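Local coordinates for coenzyme F420-dependent N(5),N(10)-methenyltetrahydromethanopterin reductase-related protein (Desulfurobacterium thermolithotrophum DSM 11699, PDB 6HUZ), which binds the iron-guanylylpyridinol cofactor and, as a bacterial paralog of [Fe]-hydrogenase, uses tetrahydrofolate derivatives as substrates, at residues 82-87 with 112-117; 143-148 with 159-164; 254-259 with 302-307. One frame throughout, in Å; residues are numbered along the deposited sequence.

Contact 1: 82-87 with 112-117; sequences AEVAIL and VICTTC. With FE9 (iron-guanylyl pyridinol cofactor), chain B.
A85, paired with I113 in a parallel ladder, bonds to the residues flanking it: A85 N-H meets V112 O at 3.1 Å, and A85 O takes the N-H of C114 at 2.8 Å. Strands 84-87 and 112-115 are the fourth and fifth of a Rossmann-type sheet, joined through helix 95-103 as a beta-alpha-beta unit, and their segments run 19° from parallel. Short or beta-branched side chains suit this buried sheet, where V84, V112 and C114 lie under helix 174-186 and L87, I113 and T115 under helix 121-127.

The L87 side chain leaves the sheet on the face shared with I113 and T115. Its CB lies 3.5 Å from C114 O, the carbonyl that also accepts the L87 N-H. With CG set beside the backbone N (chi1 -58°), CG stays close to that oxygen, and the branch ends with L87 CD1 3.9 Å from I113 CG2.

Past the ladder, T116 ties the ends of the strands together. T116 OG1 gives a hydrogen bond of 2.9 Å to L87 O, tilted 23° from the carbonyl plane, and a water donates to the same oxygen while accepting from T116 N. The methyl CG2 of T116 packs 3.7 Å from I86 CG2. A valine in its place lacks the hydroxyl and would probably leave L87 O without its side-chain mate, letting the loop shift where it meets the cofactor. In that loop the C117 N-H hydrogen-bonds to cofactor O18 at 3.2 Å. C117 SG ligates the cofactor iron, FE, at 2.5 Å.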
loop_
_atom_site.group_PDB
_atom_site.type_symbol
_atom_site.label_atom_id
_atom_site.label_comp_id
_atom_site.label_asym_id
_atom_site.label_seq_id
_atom_site.Cartn_x
_atom_site.Cartn_y
_atom_site.Cartn_z
ATOM N N ALA A 82 -15.997 -35.953 -10.094
ATOM C CA ALA A 82 -15.977 -34.520 -9.918
ATOM C C ALA A 82 -15.464 -33.689 -11.117
ATOM O O ALA A 82 -14.310 -33.833 -11.521
ATOM C CB ALA A 82 -15.171 -34.190 -8.671
ATOM N N GLU A 83 -16.328 -32.815 -11.672
ATOM C CA GLU A 83 -15.949 -31.916 -12.775
ATOM C C GLU A 83 -15.371 -30.647 -12.147
ATOM O O GLU A 83 -14.564 -29.947 -12.761
ATOM C CB GLU A 83 -17.162 -31.485 -13.591
ATOM C CG GLU A 83 -17.752 -32.542 -14.483
ATOM C CD GLU A 83 -19.031 -31.985 -15.052
ATOM O OE1 GLU A 83 -20.116 -32.488 -14.682
ATOM O OE2 GLU A 83 -18.949 -31.017 -15.841
ATOM N N VAL A 84 -15.839 -30.324 -10.936
ATOM C CA VAL A 84 -15.386 -29.160 -10.171
ATOM C C VAL A 84 -15.087 -29.682 -8.746
ATOM O O VAL A 84 -15.936 -30.332 -8.139
ATOM C CB VAL A 84 -16.431 -28.024 -10.103
ATOM C CG1 VAL A 84 -15.963 -26.927 -9.137
ATOM C CG2 VAL A 84 -16.708 -27.437 -11.482
ATOM N N ALA A 85 -13.900 -29.391 -8.230
ATOM C CA ALA A 85 -13.493 -29.778 -6.884
ATOM C C ALA A 85 -13.213 -28.460 -6.163
ATOM O O ALA A 85 -12.321 -27.720 -6.576
ATOM C CB ALA A 85 -12.245 -30.657 -6.929
ATOM N N ILE A 86 -14.011 -28.132 -5.136
ATOM C CA ILE A 86 -13.862 -26.893 -4.392
ATOM C C ILE A 86 -13.217 -27.174 -3.043
ATOM O O ILE A 86 -13.760 -27.952 -2.260
ATOM C CB ILE A 86 -15.189 -26.129 -4.227
ATOM C CG1 ILE A 86 -15.753 -25.743 -5.614
ATOM C CG2 ILE A 86 -14.912 -24.842 -3.389
ATOM C CD1 ILE A 86 -17.197 -25.377 -5.631
ATOM N N LEU A 87 -12.077 -26.516 -2.763
ATOM C CA LEU A 87 -11.367 -26.738 -1.515
ATOM C C LEU A 87 -11.726 -25.755 -0.410
ATOM O O LEU A 87 -11.089 -24.704 -0.303
ATOM C CB LEU A 87 -9.857 -26.740 -1.786
ATOM C CG LEU A 87 -9.381 -27.791 -2.797
ATOM C CD1 LEU A 87 -7.916 -27.618 -3.109
ATOM C CD2 LEU A 87 -9.623 -29.224 -2.278
ATOM N N VAL A 112 -11.657 -29.006 -12.918
ATOM C CA VAL A 112 -11.012 -27.765 -12.440
ATOM C C VAL A 112 -10.981 -27.838 -10.901
ATOM O O VAL A 112 -11.976 -28.207 -10.284
ATOM C CB VAL A 112 -11.671 -26.453 -12.980
ATOM C CG1 VAL A 112 -13.177 -26.431 -12.742
ATOM C CG2 VAL A 112 -10.994 -25.172 -12.416
ATOM N N ILE A 113 -9.823 -27.518 -10.292
ATOM C CA ILE A 113 -9.639 -27.511 -8.844
ATOM C C ILE A 113 -9.764 -26.035 -8.433
ATOM O O ILE A 113 -9.101 -25.196 -9.034
ATOM C CB ILE A 113 -8.243 -28.091 -8.466
ATOM C CG1 ILE A 113 -8.240 -29.619 -8.620
ATOM C CG2 ILE A 113 -7.831 -27.669 -7.053
ATOM C CD1 ILE A 113 -6.846 -30.261 -8.566
ATOM N N CYS A 114 -10.608 -25.719 -7.425
ATOM C CA CYS A 114 -10.822 -24.353 -6.965
ATOM C C CYS A 114 -10.438 -24.185 -5.538
ATOM O O CYS A 114 -10.832 -25.006 -4.715
ATOM C CB CYS A 114 -12.277 -23.935 -7.148
ATOM S SG CYS A 114 -12.868 -24.016 -8.844
ATOM N N THR A 115 -9.715 -23.086 -5.212
ATOM C CA THR A 115 -9.399 -22.843 -3.814
ATOM C C THR A 115 -10.410 -21.822 -3.335
ATOM O O THR A 115 -11.154 -21.250 -4.147
ATOM C CB THR A 115 -7.963 -22.409 -3.616
ATOM O OG1 THR A 115 -7.679 -21.251 -4.416
ATOM C CG2 THR A 115 -6.980 -23.563 -3.890
ATOM N N THR A 116 -10.466 -21.613 -2.028
ATOM C CA THR A 116 -11.353 -20.626 -1.408
ATOM C C THR A 116 -10.407 -19.606 -0.672
ATOM O O THR A 116 -9.244 -19.507 -1.035
ATOM C CB THR A 116 -12.389 -21.319 -0.521
ATOM O OG1 THR A 116 -11.713 -21.996 0.544
ATOM C CG2 THR A 116 -13.260 -22.283 -1.311
ATOM N N CYS A 117 -10.877 -18.894 0.348
ATOM C CA CYS A 117 -10.057 -17.909 1.064
ATOM C C CYS A 117 -8.832 -18.479 1.765
ATOM O O CYS A 117 -7.965 -17.703 2.112
ATOM C CB CYS A 117 -10.913 -17.144 2.070
ATOM S SG CYS A 117 -11.162 -18.036 3.643
HETATM O O2 FE9 B . -13.342 -18.480 7.446
HETATM FE FE FE9 B . -13.565 -17.954 4.272
HETATM C C1F FE9 B . -15.344 -18.219 4.620
HETATM O O1F FE9 B . -16.444 -18.384 4.829
HETATM C C2F FE9 B . -14.034 -16.600 3.125
HETATM O O2F FE9 B . -14.339 -15.792 2.397
HETATM C C8 FE9 B . -13.458 -19.236 2.867
HETATM O O18 FE9 B . -13.793 -18.988 1.722
HETATM C C7 FE9 B . -12.913 -20.615 3.202
HETATM C C6 FE9 B . -12.828 -20.666 4.701
HETATM N N1 FE9 B . -13.119 -19.485 5.405
HETATM C C5 FE9 B . -12.476 -21.921 5.383
HETATM C C5M FE9 B . -12.135 -23.138 4.572
HETATM C C4 FE9 B . -12.421 -21.924 6.854
HETATM C C3 FE9 B . -12.722 -20.667 7.594
HETATM C C3M FE9 B . -12.707 -20.598 9.100
HETATM C C2 FE9 B . -13.091 -19.436 6.800
HETATM O O3P FE9 B . -12.012 -23.075 7.456
HETATM P P1 FE9 B . -13.017 -24.122 8.164
HETATM O O1P FE9 B . -14.271 -23.455 8.476
HETATM O O2P FE9 B . -12.340 -24.532 9.575
HETATM O "O5'" FE9 B . -13.193 -25.325 7.135
HETATM C "C5'" FE9 B . -12.161 -26.262 6.868
HETATM C "C4'" FE9 B . -12.841 -27.620 6.741
HETATM O "O4'" FE9 B . -11.895 -28.586 6.297
HETATM C "C1'" FE9 B . -12.234 -29.830 6.895
HETATM C "C2'" FE9 B . -12.644 -29.448 8.301
HETATM O "O2'" FE9 B . -13.433 -30.439 8.973
HETATM C "C3'" FE9 B . -13.393 -28.141 8.067
HETATM O "O3'" FE9 B . -14.805 -28.325 7.950
HETATM N N9A FE9 B . -11.102 -30.767 6.770
HETATM C C4A FE9 B . -10.989 -31.571 5.738
HETATM N N3A FE9 B . -11.785 -31.823 4.673
HETATM C C2A FE9 B . -11.413 -32.778 3.796
HETATM N N2A FE9 B . -12.216 -32.970 2.725
HETATM N N1A FE9 B . -10.295 -33.518 3.923
HETATM C C6A FE9 B . -9.464 -33.392 4.973
HETATM O O6A FE9 B . -8.427 -34.069 5.068
HETATM C C5A FE9 B . -9.769 -32.357 5.964
HETATM N N7A FE9 B . -9.217 -31.905 7.100
HETATM C C8A FE9 B . -10.037 -30.935 7.578
HETATM O O HOH W 1 -8.742 -23.195 -0.325
HETATM O O HOH W 2 -12.803 -16.520 5.826
#

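Contact 2: 143-148 with 159-164; sequences STMHPA and YLIATN. With FE9 (iron-guanylyl pyridinol cofactor), chain B.
M145 lays its methyl over the ring of Y159: CE stands 3.6 Å from the ring centroid and only 14° off the normal, a CH-pi contact, with SD farther out in a Met-aromatic approach. Methionine suits the place because its flexible chain, folded at chi2 (-64°) and again at chi3 (-73°), can start away from strand 158-163 and still swing back to it. M145 SD meanwhile rests 4.0 Å from I161 CG1.

Backbone and hydroxyl groups together knit the two segments. L160 O is gripped twice, by H146 N lying in its carbonyl plane and by T144 OG1, 2.8 Å away and above that plane; the threonine oxygen also takes a weak bond from A162 N. The L160 N-H returns to H146 O at 2.8 Å, completing an antiparallel bridge. S143, whose OG lies anti to the backbone N, donates to a lone pair of A162 O at 2.8 Å.

Beyond the bridge the chain turns into the cofactor pocket. H146 ND1 accepts the A148 N-H at 2.9 Å, the donor lying close to the ring plane, and NE2 is hydrogen-bonded to D204, so that the two bonds together fix the ring's rotation. H146 CE1 then comes 3.4 Å from cofactor O2F, and the P147 ring packs against O18.

Strand 141-144 forms the edge of the parallel sheet beside 112-115, and strand 158-163 pairs with 190-195. Helix 174-186 covers S143 and I161, helix 32-41 packs on M145 and Y159, and A266 of the second subunit touches L160.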
loop_
_atom_site.group_PDB
_atom_site.type_symbol
_atom_site.label_atom_id
_atom_site.label_comp_id
_atom_site.label_asym_id
_atom_site.label_seq_id
_atom_site.Cartn_x
_atom_site.Cartn_y
_atom_site.Cartn_z
ATOM N N SER A 143 -8.505 -22.662 -10.562
ATOM C CA SER A 143 -9.198 -21.381 -10.429
ATOM C C SER A 143 -9.717 -21.268 -9.003
ATOM O O SER A 143 -9.141 -21.890 -8.110
ATOM C CB SER A 143 -10.337 -21.292 -11.436
ATOM O OG SER A 143 -10.983 -20.032 -11.418
ATOM N N THR A 144 -10.771 -20.474 -8.767
ATOM C CA THR A 144 -11.291 -20.274 -7.416
ATOM C C THR A 144 -12.794 -20.124 -7.392
ATOM O O THR A 144 -13.419 -19.770 -8.385
ATOM C CB THR A 144 -10.743 -18.909 -6.755
ATOM O OG1 THR A 144 -11.233 -17.738 -7.446
ATOM C CG2 THR A 144 -9.215 -18.809 -6.684
ATOM N N MET A 145 -13.372 -20.375 -6.214
ATOM C CA MET A 145 -14.789 -20.175 -5.968
ATOM C C MET A 145 -14.733 -19.491 -4.611
ATOM O O MET A 145 -15.235 -20.004 -3.622
ATOM C CB MET A 145 -15.591 -21.490 -5.974
ATOM C CG MET A 145 -15.960 -21.954 -7.403
ATOM S SD MET A 145 -17.062 -20.880 -8.366
ATOM C CE MET A 145 -18.571 -21.137 -7.579
ATOM N N HIS A 146 -14.072 -18.310 -4.583
ATOM C CA HIS A 146 -13.881 -17.538 -3.370
ATOM C C HIS A 146 -15.195 -16.817 -3.029
ATOM O O HIS A 146 -15.630 -15.944 -3.778
ATOM C CB HIS A 146 -12.718 -16.558 -3.533
ATOM C CG HIS A 146 -12.235 -16.003 -2.237
ATOM N ND1 HIS A 146 -13.122 -15.560 -1.272
ATOM C CD2 HIS A 146 -10.970 -15.812 -1.794
ATOM C CE1 HIS A 146 -12.372 -15.100 -0.284
ATOM N NE2 HIS A 146 -11.075 -15.250 -0.547
ATOM N N PRO A 147 -15.831 -17.205 -1.897
ATOM C CA PRO A 147 -17.100 -16.569 -1.509
ATOM C C PRO A 147 -16.991 -15.105 -1.102
ATOM O O PRO A 147 -18.003 -14.408 -1.188
ATOM C CB PRO A 147 -17.604 -17.436 -0.357
ATOM C CG PRO A 147 -16.414 -18.114 0.188
ATOM C CD PRO A 147 -15.398 -18.226 -0.910
ATOM N N ALA A 148 -15.796 -14.664 -0.630
ATOM C CA ALA A 148 -15.502 -13.274 -0.186
ATOM C C ALA A 148 -16.670 -12.883 0.721
ATOM O O ALA A 148 -17.279 -11.814 0.597
ATOM C CB ALA A 148 -15.432 -12.343 -1.403
ATOM N N TYR A 159 -19.338 -14.785 -6.065
ATOM C CA TYR A 159 -18.115 -15.580 -5.983
ATOM C C TYR A 159 -17.017 -14.821 -6.787
ATOM O O TYR A 159 -17.324 -14.191 -7.810
ATOM C CB TYR A 159 -18.270 -16.959 -6.602
ATOM C CG TYR A 159 -19.036 -17.951 -5.757
ATOM C CD1 TYR A 159 -18.487 -18.473 -4.593
ATOM C CD2 TYR A 159 -20.309 -18.376 -6.128
ATOM C CE1 TYR A 159 -19.179 -19.391 -3.819
ATOM C CE2 TYR A 159 -21.011 -19.302 -5.362
ATOM C CZ TYR A 159 -20.442 -19.803 -4.203
ATOM O OH TYR A 159 -21.114 -20.697 -3.416
ATOM N N LEU A 160 -15.762 -14.917 -6.331
ATOM C CA LEU A 160 -14.622 -14.355 -7.019
ATOM C C LEU A 160 -14.003 -15.561 -7.698
ATOM O O LEU A 160 -13.673 -16.541 -7.015
ATOM C CB LEU A 160 -13.636 -13.696 -6.049
ATOM C CG LEU A 160 -14.205 -12.598 -5.169
ATOM C CD1 LEU A 160 -13.060 -11.844 -4.451
ATOM C CD2 LEU A 160 -15.031 -11.630 -5.962
ATOM N N ILE A 161 -13.875 -15.496 -9.037
ATOM C CA ILE A 161 -13.361 -16.562 -9.904
ATOM C C ILE A 161 -12.090 -16.131 -10.592
ATOM O O ILE A 161 -12.062 -15.160 -11.371
ATOM C CB ILE A 161 -14.460 -17.019 -10.928
ATOM C CG1 ILE A 161 -15.690 -17.570 -10.194
ATOM C CG2 ILE A 161 -13.929 -18.076 -11.921
ATOM C CD1 ILE A 161 -16.952 -17.549 -11.064
ATOM N N ALA A 162 -11.019 -16.849 -10.303
ATOM C CA ALA A 162 -9.699 -16.505 -10.852
ATOM C C ALA A 162 -9.572 -16.749 -12.349
ATOM O O ALA A 162 -9.928 -17.811 -12.821
ATOM C CB ALA A 162 -8.615 -17.296 -10.118
ATOM N N THR A 163 -9.031 -15.771 -13.081
ATOM C CA THR A 163 -8.814 -15.883 -14.519
ATOM C C THR A 163 -7.291 -15.898 -14.787
ATOM O O THR A 163 -6.495 -15.764 -13.862
ATOM C CB THR A 163 -9.440 -14.690 -15.261
ATOM O OG1 THR A 163 -8.655 -13.528 -15.002
ATOM C CG2 THR A 163 -10.900 -14.459 -14.879
ATOM N N ASN A 164 -6.907 -16.045 -16.072
ATOM C CA ASN A 164 -5.505 -16.062 -16.488
ATOM C C ASN A 164 -4.945 -14.646 -16.661
ATOM O O ASN A 164 -3.777 -14.497 -17.016
ATOM C CB ASN A 164 -5.359 -16.805 -17.818
ATOM C CG ASN A 164 -5.820 -18.245 -17.760
ATOM O OD1 ASN A 164 -5.371 -19.022 -16.914
ATOM N ND2 ASN A 164 -6.732 -18.642 -18.653
HETATM O O2 FE9 B . -13.342 -18.480 7.446
HETATM FE FE FE9 B . -13.565 -17.954 4.272
HETATM C C1F FE9 B . -15.344 -18.219 4.620
HETATM O O1F FE9 B . -16.444 -18.384 4.829
HETATM C C2F FE9 B . -14.034 -16.600 3.125
HETATM O O2F FE9 B . -14.339 -15.792 2.397
HETATM C C8 FE9 B . -13.458 -19.236 2.867
HETATM O O18 FE9 B . -13.793 -18.988 1.722
HETATM C C7 FE9 B . -12.913 -20.615 3.202
HETATM C C6 FE9 B . -12.828 -20.666 4.701
HETATM N N1 FE9 B . -13.119 -19.485 5.405
HETATM C C5 FE9 B . -12.476 -21.921 5.383
HETATM C C5M FE9 B . -12.135 -23.138 4.572
HETATM C C4 FE9 B . -12.421 -21.924 6.854
HETATM C C3 FE9 B . -12.722 -20.667 7.594
HETATM C C3M FE9 B . -12.707 -20.598 9.100
HETATM C C2 FE9 B . -13.091 -19.436 6.800
HETATM O O3P FE9 B . -12.012 -23.075 7.456
HETATM P P1 FE9 B . -13.017 -24.122 8.164
HETATM O O1P FE9 B . -14.271 -23.455 8.476
HETATM O O2P FE9 B . -12.340 -24.532 9.575
HETATM O "O5'" FE9 B . -13.193 -25.325 7.135
HETATM C "C5'" FE9 B . -12.161 -26.262 6.868
HETATM C "C4'" FE9 B . -12.841 -27.620 6.741
HETATM O "O4'" FE9 B . -11.895 -28.586 6.297
HETATM C "C1'" FE9 B . -12.234 -29.830 6.895
HETATM C "C2'" FE9 B . -12.644 -29.448 8.301
HETATM O "O2'" FE9 B . -13.433 -30.439 8.973
HETATM C "C3'" FE9 B . -13.393 -28.141 8.067
HETATM O "O3'" FE9 B . -14.805 -28.325 7.950
HETATM N N9A FE9 B . -11.102 -30.767 6.770
HETATM C C4A FE9 B . -10.989 -31.571 5.738
HETATM N N3A FE9 B . -11.785 -31.823 4.673
HETATM C C2A FE9 B . -11.413 -32.778 3.796
HETATM N N2A FE9 B . -12.216 -32.970 2.725
HETATM N N1A FE9 B . -10.295 -33.518 3.923
HETATM C C6A FE9 B . -9.464 -33.392 4.973
HETATM O O6A FE9 B . -8.427 -34.069 5.068
HETATM C C5A FE9 B . -9.769 -32.357 5.964
HETATM N N7A FE9 B . -9.217 -31.905 7.100
HETATM C C8A FE9 B . -10.037 -30.935 7.578
HETATM O O HOH W 2 -12.803 -16.520 5.826
#

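Contact 3: 254-259 with 302-307; sequences GLEGLI and IKEAEN. With NA (sodium ion), chain I.
E256 and A305 meet where two helix segments cross at -72°, their axes 8.0 Å apart. The packing depends on the smallness of A305: its CB sits 3.5 Å from the backbone oxygen O of E256 and 3.9 Å from I259 CG2, so the backbones can come close. I302 brings CD1 to the same I259 methyl, CG2, at 4.3 Å. Beside them the methylenes of the two glutamates press together, CB of E256 lying 3.4 Å from CB of E304.

Both helices belong to the helical C-terminal part of the chain, through which this family forms its intertwined dimers, and the second subunit supplies much of what surrounds the contact. Helix 232-262 is kinked here, and L255 N is hydrogen-bonded to E236 OE2 of the second subunit. G254 has a positive phi, and a side chain there would run into the sodium ion.

The charged ends are like in sign. E256 OE1 and E304 OE1 come within 3.6 Å, with the carboxylate planes turned 85° to each other. Nearby cations probably offset the repulsion: R232 of the second subunit forms a salt bridge with E304 OE1, and the sodium ion is bound by E256.

In the metal coordination, E256 OE1 lies 3.0 Å from the sodium ion, reached by a chain bent at chi2 (-91°). A water at 2.8 Å from the ion, K356 O and E236 of the second subunit are further ligands.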
loop_
_atom_site.group_PDB
_atom_site.type_symbol
_atom_site.label_atom_id
_atom_site.label_comp_id
_atom_site.label_asym_id
_atom_site.label_seq_id
_atom_site.Cartn_x
_atom_site.Cartn_y
_atom_site.Cartn_z
ATOM N N GLY A 254 7.492 -5.807 10.360
ATOM C CA GLY A 254 6.252 -6.037 11.101
ATOM C C GLY A 254 5.523 -4.752 11.435
ATOM O O GLY A 254 5.999 -3.647 11.157
ATOM N N LEU A 255 4.382 -4.882 12.052
ATOM C CA LEU A 255 3.598 -3.694 12.421
ATOM C C LEU A 255 4.323 -2.806 13.420
ATOM O O LEU A 255 4.149 -1.591 13.422
ATOM C CB LEU A 255 2.270 -4.156 13.056
ATOM C CG LEU A 255 1.158 -4.531 12.071
ATOM C CD1 LEU A 255 0.044 -5.298 12.798
ATOM C CD2 LEU A 255 0.627 -3.286 11.367
ATOM N N GLU A 256 5.107 -3.411 14.296
ATOM C CA GLU A 256 5.830 -2.642 15.290
ATOM C C GLU A 256 6.872 -1.771 14.596
ATOM O O GLU A 256 7.065 -0.659 15.005
ATOM C CB GLU A 256 6.441 -3.553 16.375
ATOM C CG GLU A 256 7.609 -4.429 15.941
ATOM C CD GLU A 256 7.237 -5.814 15.424
ATOM O OE1 GLU A 256 6.155 -5.958 14.813
ATOM O OE2 GLU A 256 8.031 -6.759 15.627
ATOM N N GLY A 257 7.504 -2.276 13.550
ATOM C CA GLY A 257 8.503 -1.526 12.813
ATOM C C GLY A 257 7.836 -0.401 12.036
ATOM O O GLY A 257 8.324 0.720 12.023
ATOM N N LEU A 258 6.702 -0.695 11.416
ATOM C CA LEU A 258 5.916 0.267 10.653
ATOM C C LEU A 258 5.583 1.467 11.518
ATOM O O LEU A 258 5.759 2.611 11.092
ATOM C CB LEU A 258 4.595 -0.395 10.208
ATOM C CG LEU A 258 3.614 0.577 9.564
ATOM C CD1 LEU A 258 4.111 1.041 8.205
ATOM C CD2 LEU A 258 2.252 -0.056 9.437
ATOM N N ILE A 259 5.085 1.199 12.729
ATOM C CA ILE A 259 4.697 2.253 13.662
ATOM C C ILE A 259 5.922 3.079 14.118
ATOM O O ILE A 259 5.862 4.302 14.090
ATOM C CB ILE A 259 3.932 1.658 14.868
ATOM C CG1 ILE A 259 2.548 1.091 14.428
ATOM C CG2 ILE A 259 3.772 2.699 15.977
ATOM C CD1 ILE A 259 1.957 0.017 15.409
ATOM N N ILE A 302 2.260 -0.368 20.465
ATOM C CA ILE A 302 2.998 0.831 20.845
ATOM C C ILE A 302 4.175 0.386 21.703
ATOM O O ILE A 302 5.249 0.954 21.575
ATOM C CB ILE A 302 2.077 1.819 21.625
ATOM C CG1 ILE A 302 0.880 2.285 20.771
ATOM C CG2 ILE A 302 2.863 3.030 22.153
ATOM C CD1 ILE A 302 1.229 2.928 19.382
ATOM N N LYS A 303 3.990 -0.633 22.556
ATOM C CA LYS A 303 5.063 -1.140 23.405
ATOM C C LYS A 303 6.121 -1.854 22.550
ATOM O O LYS A 303 7.318 -1.653 22.759
ATOM C CB LYS A 303 4.514 -2.058 24.512
ATOM C CG LYS A 303 5.479 -2.245 25.671
ATOM C CD LYS A 303 5.377 -3.622 26.304
ATOM C CE LYS A 303 6.543 -3.904 27.221
ATOM N NZ LYS A 303 6.457 -5.260 27.820
ATOM N N GLU A 304 5.703 -2.668 21.573
ATOM C CA GLU A 304 6.672 -3.355 20.704
ATOM C C GLU A 304 7.468 -2.285 19.914
ATOM O O GLU A 304 8.688 -2.386 19.784
ATOM C CB GLU A 304 5.957 -4.292 19.707
ATOM C CG GLU A 304 5.207 -5.450 20.330
ATOM C CD GLU A 304 4.512 -6.343 19.315
ATOM O OE1 GLU A 304 4.836 -6.227 18.114
ATOM O OE2 GLU A 304 3.649 -7.163 19.707
ATOM N N ALA A 305 6.774 -1.258 19.403
ATOM C CA ALA A 305 7.414 -0.180 18.627
ATOM C C ALA A 305 8.480 0.524 19.439
ATOM O O ALA A 305 9.535 0.861 18.907
ATOM C CB ALA A 305 6.372 0.817 18.145
ATOM N N GLU A 306 8.232 0.727 20.735
ATOM C CA GLU A 306 9.204 1.380 21.607
ATOM C C GLU A 306 10.469 0.515 21.773
ATOM O O GLU A 306 11.554 1.054 21.944
ATOM C CB GLU A 306 8.570 1.714 22.965
ATOM C CG GLU A 306 7.557 2.845 22.871
ATOM C CD GLU A 306 6.932 3.259 24.191
ATOM O OE1 GLU A 306 6.264 2.413 24.829
ATOM O OE2 GLU A 306 7.111 4.434 24.585
ATOM N N ASN A 307 10.349 -0.817 21.705
ATOM C CA ASN A 307 11.522 -1.692 21.841
ATOM C C ASN A 307 12.074 -2.149 20.462
ATOM O O ASN A 307 12.928 -3.035 20.409
ATOM C CB ASN A 307 11.135 -2.916 22.677
ATOM C CG ASN A 307 10.627 -2.554 24.059
ATOM O OD1 ASN A 307 9.478 -2.840 24.429
ATOM N ND2 ASN A 307 11.474 -1.911 24.855
HETATM NA NA NA I . 5.606 -8.642 13.625
HETATM O O HOH W 3 5.258 -10.610 15.512
#

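In the fold
Contacts 1 and 2 continue one another, their centres 10 Å apart, because strands 112-115 and 141-144 are neighbours in the same sheet. I113 O to S143 N (3.0 Å) and T115 O to M145 N (3.2 Å) are probable hydrogen bonds between them. Both end at the iron cofactor, where C117 CB packs 3.2 Å from H146 NE2, and methenyltetrahydrofolate touches C117 of contact 1 and A148 of contact 2. Contact 3 lies far from this site: its centre is 39 Å from that of contact 1 and 35 Å from that of contact 2, with nearest atoms about 18 and 20 Å away. Contacts 2 and 3 both reach the second subunit.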